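Local atomic coordinates of nucleoside kinase (Methanococcus jannaschii, PDB entry 2C4E), a protein that phosphorylates a broad range of nucleosides, preferring inosine, guanosine and cytidine, to their monophosphates, with ATP as the favoured phosphate donor. Residues T131-H135 with L254-V258. Residues are numbered along the deposited sequence; the frame is centred on the assembly and turned at random.
Sequences TEIVH and LSAYV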
loop_
_atom_site.group_PDB
_atom_site.type_symbol
_atom_site.label_atom_id
_atom_site.label_comp_id
_atom_site.label_asym_id
_atom_site.label_seq_id
_atom_site.Cartn_x
_atom_site.Cartn_y
_atom_site.Cartn_z
ATOM N N THR A 131 4.277 33.384 -13.881
ATOM C CA THR A 131 3.600 33.666 -12.625
ATOM C C THR A 131 4.415 34.567 -11.696
ATOM O O THR A 131 5.618 34.702 -11.840
ATOM C CB THR A 131 3.305 32.338 -11.907
ATOM O OG1 THR A 131 4.470 31.494 -11.949
ATOM C CG2 THR A 131 2.221 31.568 -12.650
ATOM N N GLU A 132 3.745 35.182 -10.729
ATOM C CA GLU A 132 4.436 36.027 -9.758
ATOM C C GLU A 132 5.353 35.224 -8.849
ATOM O O GLU A 132 6.403 35.714 -8.477
ATOM C CB GLU A 132 3.444 36.810 -8.913
ATOM C CG GLU A 132 2.958 38.042 -9.657
ATOM C CD GLU A 132 1.846 38.789 -8.978
ATOM O OE1 GLU A 132 1.686 38.660 -7.745
ATOM O OE2 GLU A 132 1.155 39.539 -9.706
ATOM N N ILE A 133 4.906 34.034 -8.464
ATOM C CA ILE A 133 5.672 33.141 -7.581
ATOM C C ILE A 133 5.708 31.746 -8.154
ATOM O O ILE A 133 4.701 31.245 -8.640
ATOM C CB ILE A 133 5.071 33.073 -6.160
ATOM C CG1 ILE A 133 4.960 34.473 -5.568
ATOM C CG2 ILE A 133 5.923 32.143 -5.293
ATOM C CD1 ILE A 133 4.423 34.496 -4.151
ATOM N N VAL A 134 6.885 31.141 -8.136
ATOM C CA VAL A 134 7.051 29.733 -8.418
ATOM C C VAL A 134 7.405 29.084 -7.084
ATOM O O VAL A 134 8.473 29.351 -6.513
ATOM C CB VAL A 134 8.168 29.513 -9.461
ATOM C CG1 VAL A 134 8.487 28.058 -9.606
ATOM C CG2 VAL A 134 7.752 30.132 -10.797
ATOM N N HIS A 135 6.508 28.240 -6.582
ATOM C CA HIS A 135 6.721 27.550 -5.325
ATOM C C HIS A 135 7.123 26.113 -5.602
ATOM O O HIS A 135 6.411 25.390 -6.305
ATOM C CB HIS A 135 5.467 27.571 -4.462
ATOM C CG HIS A 135 5.616 26.786 -3.206
ATOM N ND1 HIS A 135 6.442 27.179 -2.179
ATOM C CD2 HIS A 135 5.077 25.602 -2.829
ATOM C CE1 HIS A 135 6.418 26.262 -1.229
ATOM N NE2 HIS A 135 5.577 25.308 -1.585
ATOM N N LEU A 254 1.755 32.453 0.888
ATOM C CA LEU A 254 2.009 32.871 -0.489
ATOM C C LEU A 254 0.782 33.540 -1.120
ATOM O O LEU A 254 0.917 34.477 -1.901
ATOM C CB LEU A 254 2.427 31.660 -1.316
ATOM C CG LEU A 254 3.739 31.021 -0.866
ATOM C CD1 LEU A 254 3.974 29.746 -1.651
ATOM C CD2 LEU A 254 4.897 31.988 -1.068
ATOM N N SER A 255 -0.410 33.082 -0.765
ATOM C CA SER A 255 -1.637 33.709 -1.258
ATOM C C SER A 255 -1.749 35.146 -0.753
ATOM O O SER A 255 -2.073 36.073 -1.504
ATOM C CB SER A 255 -2.878 32.909 -0.847
ATOM O OG SER A 255 -2.907 31.635 -1.483
ATOM N N ALA A 256 -1.488 35.319 0.540
ATOM C CA ALA A 256 -1.477 36.636 1.158
ATOM C C ALA A 256 -0.424 37.512 0.519
ATOM O O ALA A 256 -0.646 38.701 0.287
ATOM C CB ALA A 256 -1.231 36.520 2.631
ATOM N N TYR A 257 0.727 36.931 0.197
ATOM C CA TYR A 257 1.765 37.722 -0.423
ATOM C C TYR A 257 1.323 38.263 -1.779
ATOM O O TYR A 257 1.476 39.475 -2.055
ATOM C CB TYR A 257 3.080 36.946 -0.532
ATOM C CG TYR A 257 4.183 37.849 -0.976
ATOM C CD1 TYR A 257 4.897 38.587 -0.052
ATOM C CD2 TYR A 257 4.474 38.018 -2.323
ATOM C CE1 TYR A 257 5.906 39.456 -0.452
ATOM C CE2 TYR A 257 5.478 38.867 -2.729
ATOM C CZ TYR A 257 6.185 39.588 -1.789
ATOM O OH TYR A 257 7.189 40.450 -2.189
ATOM N N VAL A 258 0.757 37.397 -2.616
ATOM C CA VAL A 258 0.262 37.795 -3.935
ATOM C C VAL A 258 -0.856 38.809 -3.802
ATOM O O VAL A 258 -0.995 39.733 -4.642
ATOM C CB VAL A 258 -0.173 36.558 -4.775
ATOM C CG1 VAL A 258 -0.962 36.962 -6.043
ATOM C CG2 VAL A 258 1.061 35.755 -5.133
#
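Residues 133-135 of the strand run nearly antiparallel to the last turn of the helix, residues 254-258, with an angle of 173° between the two directions and 10.8 Å between their axes. Ile133 projects from the strand toward the helix. Its CG1 lies anti to the carbonyl carbon (chi1 -55°) and the chain then extends to CD1. Ile133 CD1 lies 3.7 Å from Val258 CG2. The same Ile133 CD1 also meets CD2 of Leu254 and, obliquely to the ring, CD2 of Tyr257, both at 4.0 Å. Leu254 divides its branches between two strand residues, for while CD2 meets Ile133, Leu254 CD1 sits 3.6 Å from ND1 of His135, the two side chains crossing at about a right angle. ND1 is nonetheless satisfied by a hydrogen bond with Ser158 on the adjacent strand. Where the chain turns a corner at Glu132, its extended side chain brings OE1 within 3.6 Å of Val258 CG1, a van der Waals contact between two partly exposed residues. No hydrogen bond joins the two segments, which meet chiefly by apolar packing of a helix on the central sheet of the ribokinase fold. Helix 245-258 carries Asp247, the inferred proton acceptor, and Arg250, which lies near His135. Strands 7-11 and 156-159 flank strand 131-136 and add Ile8 and Leu156 to the same interface, whereas helix 263-277 packs against Ala256 and Tyr257.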